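Local coordinates for uncharacterized protein (Bacillus thuringiensis serovar kurstaki, PDB 4XE7) that is a ParM-like bacterial actin homologue that probably polymerises into nucleotide-dependent filaments that move plasmid DNA apart, at residues E164-V177 with K187-N199. Sequence-based numbering, arbitrary orientation.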
ATOM      1  N   GLU A 164     -14.448   8.283  17.364  1.00 56.65           N
ATOM      2  CA  GLU A 164     -13.109   8.709  16.965  1.00 54.04           C
ATOM      3  C   GLU A 164     -12.231   9.006  18.175  1.00 51.58           C
ATOM      4  O   GLU A 164     -11.037   8.710  18.178  1.00 56.13           O
ATOM      5  CB  GLU A 164     -13.185   9.945  16.060  1.00 53.87           C
ATOM      6  CG  GLU A 164     -13.893   9.692  14.724  1.00 59.89           C
ATOM      7  CD  GLU A 164     -13.904  10.908  13.805  1.00 57.14           C
ATOM      8  OE1 GLU A 164     -14.474  10.811  12.691  1.00 50.73           O
ATOM      9  OE2 GLU A 164     -13.342  11.954  14.191  1.00 57.57           O
ATOM     10  N   GLU A 165     -12.830   9.581  19.210  1.00 39.84           N
ATOM     11  CA  GLU A 165     -12.066  10.058  20.352  1.00 49.89           C
ATOM     12  C   GLU A 165     -11.617   8.897  21.232  1.00 46.45           C
ATOM     13  O   GLU A 165     -10.674   9.032  22.004  1.00 46.87           O
ATOM     14  CB  GLU A 165     -12.895  11.083  21.136  1.00 55.69           C
ATOM     15  CG  GLU A 165     -13.417  12.192  20.213  1.00 61.01           C
ATOM     16  CD  GLU A 165     -14.839  12.636  20.516  1.00 68.58           C
ATOM     17  OE1 GLU A 165     -15.068  13.246  21.583  1.00 71.75           O
ATOM     18  OE2 GLU A 165     -15.735  12.352  19.687  1.00 66.30           O
ATOM     19  N   GLN A 166     -12.284   7.753  21.083  1.00 39.61           N
ATOM     20  CA  GLN A 166     -11.891   6.521  21.766  1.00 38.58           C
ATOM     21  C   GLN A 166     -10.648   5.888  21.151  1.00 35.49           C
ATOM     22  O   GLN A 166      -9.779   5.391  21.864  1.00 37.23           O
ATOM     23  CB  GLN A 166     -13.036   5.507  21.752  1.00 40.44           C
ATOM     24  CG  GLN A 166     -14.193   5.879  22.670  1.00 58.83           C
ATOM     25  CD  GLN A 166     -15.125   6.922  22.064  1.00 68.79           C
ATOM     26  OE1 GLN A 166     -14.707   8.022  21.696  1.00 70.72           O
ATOM     27  NE2 GLN A 166     -16.398   6.567  21.951  1.00 70.12           N
ATOM     28  N   ILE A 167     -10.574   5.892  19.825  1.00 35.68           N
ATOM     29  CA  ILE A 167      -9.373   5.438  19.141  1.00 31.62           C
ATOM     30  C   ILE A 167      -8.192   6.297  19.570  1.00 35.24           C
ATOM     31  O   ILE A 167      -7.127   5.790  19.932  1.00 32.65           O
ATOM     32  CB  ILE A 167      -9.523   5.510  17.613  1.00 35.58           C
ATOM     33  CG1 ILE A 167     -10.593   4.526  17.131  1.00 48.35           C
ATOM     34  CG2 ILE A 167      -8.183   5.266  16.920  1.00 39.97           C
ATOM     35  CD1 ILE A 167     -10.316   3.079  17.498  1.00 51.06           C
ATOM     36  N   LEU A 168      -8.394   7.608  19.533  1.00 24.45           N
ATOM     37  CA  LEU A 168      -7.329   8.533  19.866  1.00 23.41           C
ATOM     38  C   LEU A 168      -6.888   8.400  21.326  1.00 26.74           C
ATOM     39  O   LEU A 168      -5.704   8.533  21.623  1.00 22.14           O
ATOM     40  CB  LEU A 168      -7.759   9.968  19.564  1.00 27.04           C
ATOM     41  CG  LEU A 168      -7.936  10.354  18.088  1.00 32.16           C
ATOM     42  CD1 LEU A 168      -8.429  11.783  17.960  1.00 28.60           C
ATOM     43  CD2 LEU A 168      -6.631  10.170  17.286  1.00 28.64           C
ATOM     44  N   GLU A 169      -7.843   8.132  22.219  1.00 23.79           N
ATOM     45  CA  GLU A 169      -7.588   8.025  23.657  1.00 30.47           C
ATOM     46  C   GLU A 169      -6.755   6.798  23.992  1.00 27.31           C
ATOM     47  O   GLU A 169      -5.923   6.815  24.905  1.00 29.56           O
ATOM     48  CB  GLU A 169      -8.915   7.974  24.429  1.00 42.94           C
ATOM     49  CG  GLU A 169      -9.313   9.278  25.087  1.00 60.90           C
ATOM     50  CD  GLU A 169      -8.306   9.722  26.132  1.00 80.34           C
ATOM     51  OE1 GLU A 169      -7.679   8.845  26.769  1.00 78.95           O
ATOM     52  OE2 GLU A 169      -8.143  10.948  26.313  1.00 93.10           O
ATOM     53  N   MET A 170      -7.017   5.722  23.259  1.00 27.21           N
ATOM     54  CA  MET A 170      -6.206   4.518  23.302  1.00 30.33           C
ATOM     55  C   MET A 170      -4.743   4.851  22.990  1.00 28.95           C
ATOM     56  O   MET A 170      -3.828   4.332  23.632  1.00 26.63           O
ATOM     57  CB  MET A 170      -6.759   3.493  22.304  1.00 30.23           C
ATOM     58  CG  MET A 170      -6.073   2.130  22.282  1.00 31.18           C
ATOM     59  SD  MET A 170      -6.679   1.114  20.904  1.00 30.98           S
ATOM     60  CE  MET A 170      -6.984  -0.431  21.755  1.00 56.41           C
ATOM     61  N   LEU A 171      -4.534   5.753  22.029  1.00 24.21           N
ATOM     62  CA  LEU A 171      -3.190   6.049  21.513  1.00 24.33           C
ATOM     63  C   LEU A 171      -2.417   7.148  22.250  1.00 31.62           C
ATOM     64  O   LEU A 171      -1.187   7.181  22.194  1.00 34.70           O
ATOM     65  CB  LEU A 171      -3.287   6.438  20.038  1.00 20.14           C
ATOM     66  CG  LEU A 171      -3.931   5.386  19.145  1.00 29.04           C
ATOM     67  CD1 LEU A 171      -3.928   5.862  17.702  1.00 34.69           C
ATOM     68  CD2 LEU A 171      -3.158   4.083  19.265  1.00 31.42           C
ATOM     69  N   TYR A 172      -3.123   8.056  22.913  1.00 28.60           N
ATOM     70  CA  TYR A 172      -2.457   9.158  23.598  1.00 31.18           C
ATOM     71  C   TYR A 172      -1.467   8.627  24.623  1.00 34.10           C
ATOM     72  O   TYR A 172      -1.693   7.583  25.235  1.00 36.49           O
ATOM     73  CB  TYR A 172      -3.471  10.073  24.291  1.00 36.61           C
ATOM     74  CG  TYR A 172      -4.349  10.868  23.352  1.00 41.57           C
ATOM     75  CD1 TYR A 172      -3.888  11.261  22.100  1.00 44.16           C
ATOM     76  CD2 TYR A 172      -5.639  11.231  23.722  1.00 41.81           C
ATOM     77  CE1 TYR A 172      -4.692  11.993  21.240  1.00 46.54           C
ATOM     78  CE2 TYR A 172      -6.446  11.960  22.877  1.00 41.93           C
ATOM     79  CZ  TYR A 172      -5.970  12.339  21.637  1.00 48.31           C
ATOM     80  OH  TYR A 172      -6.776  13.064  20.791  1.00 49.40           O
ATOM     81  N   GLY A 173      -0.364   9.342  24.797  1.00 34.36           N
ATOM     82  CA  GLY A 173       0.616   8.961  25.788  1.00 33.13           C
ATOM     83  C   GLY A 173       1.982   8.655  25.219  1.00 36.66           C
ATOM     84  O   GLY A 173       2.310   8.996  24.074  1.00 34.67           O
ATOM     85  N   GLU A 174       2.787   7.999  26.042  1.00 27.86           N
ATOM     86  CA  GLU A 174       4.167   7.736  25.712  1.00 30.17           C
ATOM     87  C   GLU A 174       4.332   6.261  25.378  1.00 36.12           C
ATOM     88  O   GLU A 174       3.689   5.416  25.987  1.00 33.14           O
ATOM     89  CB  GLU A 174       5.069   8.146  26.873  1.00 38.62           C
ATOM     90  CG  GLU A 174       6.535   8.262  26.509  1.00 56.07           C
ATOM     91  CD  GLU A 174       7.406   8.574  27.708  1.00 61.84           C
ATOM     92  OE1 GLU A 174       8.220   7.704  28.088  1.00 62.29           O
ATOM     93  OE2 GLU A 174       7.275   9.688  28.265  1.00 58.50           O
ATOM     94  N   HIS A 175       5.165   5.972  24.382  1.00 32.71           N
ATOM     95  CA  HIS A 175       5.444   4.606  23.945  1.00 32.23           C
ATOM     96  C   HIS A 175       6.907   4.478  23.547  1.00 36.89           C
ATOM     97  O   HIS A 175       7.429   5.330  22.827  1.00 46.16           O
ATOM     98  CB  HIS A 175       4.555   4.216  22.757  1.00 29.80           C
ATOM     99  CG  HIS A 175       3.172   4.780  22.825  1.00 29.44           C
ATOM    100  ND1 HIS A 175       2.107   4.068  23.353  1.00 31.48           N
ATOM    101  CD2 HIS A 175       2.674   5.970  22.447  1.00 32.32           C
ATOM    102  CE1 HIS A 175       1.023   4.808  23.289  1.00 36.96           C
ATOM    103  NE2 HIS A 175       1.328   5.973  22.746  1.00 33.14           N
ATOM    104  N   THR A 176       7.580   3.427  23.995  1.00 26.68           N
ATOM    105  CA  THR A 176       8.926   3.184  23.502  1.00 24.84           C
ATOM    106  C   THR A 176       8.990   1.921  22.660  1.00 26.04           C
ATOM    107  O   THR A 176       8.350   0.909  22.966  1.00 29.06           O
ATOM    108  CB  THR A 176       9.951   3.066  24.647  1.00 32.32           C
ATOM    109  OG1 THR A 176       9.707   1.860  25.379  1.00 34.03           O
ATOM    110  CG2 THR A 176       9.844   4.277  25.571  1.00 32.00           C
ATOM    111  N   VAL A 177       9.767   1.997  21.591  1.00 23.37           N
ATOM    112  CA  VAL A 177      10.062   0.847  20.758  1.00 25.02           C
ATOM    113  C   VAL A 177      11.565   0.626  20.730  1.00 28.09           C
ATOM    114  O   VAL A 177      12.321   1.488  20.275  1.00 30.62           O
ATOM    115  CB  VAL A 177       9.558   1.034  19.309  1.00 29.28           C
ATOM    116  CG1 VAL A 177       9.801  -0.235  18.512  1.00 21.40           C
ATOM    117  CG2 VAL A 177       8.072   1.430  19.289  1.00 31.30           C
ATOM    118  N   LYS A 187      18.839   0.709  19.047  1.00 38.64           N
ATOM    119  CA  LYS A 187      18.116   1.976  19.082  1.00 31.60           C
ATOM    120  C   LYS A 187      16.790   1.849  19.802  1.00 31.13           C
ATOM    121  O   LYS A 187      16.057   0.877  19.619  1.00 29.93           O
ATOM    122  CB  LYS A 187      17.888   2.509  17.666  1.00 31.12           C
ATOM    123  CG  LYS A 187      19.095   3.243  17.088  1.00 38.14           C
ATOM    124  CD  LYS A 187      18.810   3.774  15.693  1.00 40.74           C
ATOM    125  CE  LYS A 187      20.072   4.327  15.050  1.00 47.20           C
ATOM    126  NZ  LYS A 187      20.601   5.502  15.789  1.00 51.04           N
ATOM    127  N   LYS A 188      16.488   2.851  20.617  1.00 28.83           N
ATOM    128  CA  LYS A 188      15.228   2.927  21.333  1.00 31.47           C
ATOM    129  C   LYS A 188      14.502   4.215  20.957  1.00 29.47           C
ATOM    130  O   LYS A 188      15.008   5.299  21.205  1.00 32.32           O
ATOM    131  CB  LYS A 188      15.481   2.868  22.841  1.00 34.45           C
ATOM    132  CG  LYS A 188      14.240   2.775  23.689  1.00 39.68           C
ATOM    133  CD  LYS A 188      14.561   2.141  25.039  1.00 51.47           C
ATOM    134  CE  LYS A 188      13.379   2.213  25.987  1.00 54.42           C
ATOM    135  NZ  LYS A 188      13.682   1.586  27.306  1.00 60.77           N
ATOM    136  N   ILE A 189      13.323   4.105  20.356  1.00 28.39           N
ATOM    137  CA  ILE A 189      12.610   5.307  19.930  1.00 19.46           C
ATOM    138  C   ILE A 189      11.502   5.672  20.918  1.00 29.12           C
ATOM    139  O   ILE A 189      10.657   4.849  21.266  1.00 31.14           O
ATOM    140  CB  ILE A 189      12.026   5.144  18.498  1.00 29.45           C
ATOM    141  CG1 ILE A 189      13.123   5.355  17.441  1.00 41.22           C
ATOM    142  CG2 ILE A 189      11.016   6.231  18.217  1.00 25.33           C
ATOM    143  CD1 ILE A 189      14.107   4.246  17.285  1.00 45.94           C
ATOM    144  N   LYS A 190      11.517   6.913  21.376  1.00 25.87           N
ATOM    145  CA  LYS A 190      10.499   7.392  22.287  1.00 33.24           C
ATOM    146  C   LYS A 190       9.416   8.163  21.536  1.00 28.34           C
ATOM    147  O   LYS A 190       9.681   9.201  20.927  1.00 28.76           O
ATOM    148  CB  LYS A 190      11.139   8.262  23.370  1.00 42.45           C
ATOM    149  CG  LYS A 190      10.173   8.838  24.369  1.00 54.29           C
ATOM    150  CD  LYS A 190      10.930   9.527  25.493  1.00 65.11           C
ATOM    151  CE  LYS A 190      10.053  10.519  26.236  1.00 67.41           C
ATOM    152  NZ  LYS A 190      10.784  11.117  27.387  1.00 68.73           N
ATOM    153  N   ILE A 191       8.195   7.649  21.598  1.00 24.36           N
ATOM    154  CA  ILE A 191       7.080   8.197  20.830  1.00 23.89           C
ATOM    155  C   ILE A 191       6.075   8.841  21.754  1.00 22.97           C
ATOM    156  O   ILE A 191       5.548   8.192  22.659  1.00 26.57           O
ATOM    157  CB  ILE A 191       6.364   7.096  20.002  1.00 28.02           C
ATOM    158  CG1 ILE A 191       7.302   6.529  18.934  1.00 27.20           C
ATOM    159  CG2 ILE A 191       5.032   7.614  19.407  1.00 22.77           C
ATOM    160  CD1 ILE A 191       6.866   5.155  18.390  1.00 24.88           C
ATOM    161  N   THR A 192       5.803  10.114  21.529  1.00 25.23           N
ATOM    162  CA  THR A 192       4.775  10.782  22.293  1.00 27.66           C
ATOM    163  C   THR A 192       3.639  11.222  21.382  1.00 27.68           C
ATOM    164  O   THR A 192       3.848  11.929  20.404  1.00 32.02           O
ATOM    165  CB  THR A 192       5.338  11.994  23.042  1.00 30.56           C
ATOM    166  OG1 THR A 192       6.478  11.584  23.804  1.00 33.22           O
ATOM    167  CG2 THR A 192       4.284  12.592  23.972  1.00 30.33           C
ATOM    168  N   ILE A 193       2.435  10.783  21.708  1.00 25.84           N
ATOM    169  CA  ILE A 193       1.254  11.193  20.976  1.00 30.55           C
ATOM    170  C   ILE A 193       0.404  12.052  21.895  1.00 33.20           C
ATOM    171  O   ILE A 193      -0.081  11.571  22.920  1.00 32.70           O
ATOM    172  CB  ILE A 193       0.446   9.982  20.485  1.00 29.96           C
ATOM    173  CG1 ILE A 193       1.358   9.011  19.720  1.00 27.43           C
ATOM    174  CG2 ILE A 193      -0.738  10.442  19.647  1.00 24.75           C
ATOM    175  CD1 ILE A 193       0.679   7.704  19.336  1.00 28.58           C
ATOM    176  N   ASN A 194       0.236  13.316  21.522  1.00 32.46           N
ATOM    177  CA  ASN A 194      -0.484  14.295  22.337  1.00 31.49           C
ATOM    178  C   ASN A 194      -1.838  14.682  21.772  1.00 32.75           C
ATOM    179  O   ASN A 194      -2.720  15.148  22.492  1.00 30.10           O
ATOM    180  CB  ASN A 194       0.363  15.554  22.493  1.00 39.88           C
ATOM    181  CG  ASN A 194       1.671  15.280  23.183  1.00 51.49           C
ATOM    182  OD1 ASN A 194       1.697  14.733  24.287  1.00 52.58           O
ATOM    183  ND2 ASN A 194       2.776  15.635  22.527  1.00 62.23           N
ATOM    184  N   ASP A 195      -1.985  14.501  20.467  1.00 28.60           N
ATOM    185  CA  ASP A 195      -3.198  14.890  19.771  1.00 31.83           C
ATOM    186  C   ASP A 195      -3.278  14.134  18.454  1.00 30.08           C
ATOM    187  O   ASP A 195      -2.329  13.441  18.061  1.00 26.43           O
ATOM    188  CB  ASP A 195      -3.245  16.410  19.543  1.00 36.87           C
ATOM    189  CG  ASP A 195      -2.001  16.954  18.824  1.00 43.96           C
ATOM    190  OD1 ASP A 195      -1.436  17.966  19.294  1.00 52.88           O
ATOM    191  OD2 ASP A 195      -1.596  16.401  17.779  1.00 40.93           O
ATOM    192  N   GLY A 196      -4.406  14.259  17.777  1.00 30.22           N
ATOM    193  CA  GLY A 196      -4.581  13.574  16.517  1.00 29.71           C
ATOM    194  C   GLY A 196      -5.870  13.936  15.812  1.00 29.84           C
ATOM    195  O   GLY A 196      -6.645  14.761  16.290  1.00 30.64           O
ATOM    196  N   THR A 197      -6.092  13.295  14.673  1.00 29.42           N
ATOM    197  CA  THR A 197      -7.291  13.494  13.867  1.00 36.56           C
ATOM    198  C   THR A 197      -7.712  12.163  13.259  1.00 38.58           C
ATOM    199  O   THR A 197      -6.866  11.337  12.919  1.00 32.97           O
ATOM    200  CB  THR A 197      -7.055  14.506  12.724  1.00 41.05           C
ATOM    201  OG1 THR A 197      -6.293  15.617  13.202  1.00 45.09           O
ATOM    202  CG2 THR A 197      -8.376  15.000  12.165  1.00 51.48           C
ATOM    203  N   MET A 198      -9.010  11.948  13.107  1.00 33.78           N
ATOM    204  CA  MET A 198      -9.470  10.744  12.436  1.00 34.35           C
ATOM    205  C   MET A 198     -10.187  11.144  11.163  1.00 35.80           C
ATOM    206  O   MET A 198     -10.913  12.137  11.130  1.00 38.04           O
ATOM    207  CB  MET A 198     -10.375   9.916  13.345  1.00 35.10           C
ATOM    208  CG  MET A 198      -9.651   9.328  14.543  1.00 31.82           C
ATOM    209  SD  MET A 198      -8.421   8.078  14.093  1.00 29.81           S
ATOM    210  CE  MET A 198      -9.502   6.743  13.585  1.00 43.53           C
ATOM    211  N   ASN A 199      -9.969  10.381  10.107  1.00 24.54           N
ATOM    212  CA  ASN A 199     -10.495  10.764   8.809  1.00 26.78           C
ATOM    213  C   ASN A 199     -11.477   9.711   8.318  1.00 37.67           C
ATOM    214  O   ASN A 199     -11.550   8.605   8.875  1.00 36.67           O
ATOM    215  CB  ASN A 199      -9.357  10.955   7.800  1.00 24.97           C
ATOM    216  CG  ASN A 199      -8.268  11.900   8.312  1.00 31.12           C
ATOM    217  OD1 ASN A 199      -8.419  13.120   8.266  1.00 29.67           O
ATOM    218  ND2 ASN A 199      -7.163  11.330   8.817  1.00 27.82           N
TER
HETATM  219  O   HOH W   1     -13.825  12.119  10.425  1.00 38.48           O
HETATM  220  O   HOH W   2      10.811   2.418  27.905  1.00 49.57           O
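Gly173, His175 and Val177 pair with Ile193, Ile191 and Ile189 through six backbone hydrogen bonds, setting strand 173-177 antiparallel to strand 188-193 with their axes 4.7 Å apart, while the axis of helix 164-171 passes 8.6 Å from that of strand 196-199, their N-to-C directions 138° apart. A helix followed after one residue by a hairpin strand thus meets the partner in two ways, helix over 196-199 and strand beside 188-193. Met198 is folded back on itself (chi2 -67°, chi3 -71°), so that its CE reaches Ile167 CG2 at 3.9 Å while its CG passes Leu168 CG at 4.1 Å. The extended chain of Glu164 slides past Met198 in the opposite direction; its OE1 is hydrogen-bonded to Tyr159 OH and accepts another bond from a water that also donates to Met198 O. Leu168 CD1 lies 3.9 Å from Gly196 O and CD2 rests against Gly196 CA, on the side where a CB would point.

Ile193 CD1 packs against the C-terminal end of the helix, 3.5 Å from Leu171 O. That carbonyl also accepts a 2.8 Å bond from His175 NE2, nearly in the imidazole plane; with ND1 bonded to Ser79, hydrogen bonds at both ring nitrogens should restrain the ring's rotation. Tyr172 brings CE1 obliquely to 3.6 Å from Asp195 CA, with Leu168 O over the centre of one ring face. On the other face of the hairpin, Glu174 and Lys190 form only a long salt bridge, and a water links Thr176 OG1 to Lys188 NZ.

The hairpin lies near one end of a mixed sheet, with strand 73-79 beside strand 173-179 and the outermost strand 145-154 parallel to strand 188-200. Helix 123-140 packs against the face bearing Val177 and Ile191, and helix 402-418 touches Asp195 and Thr197.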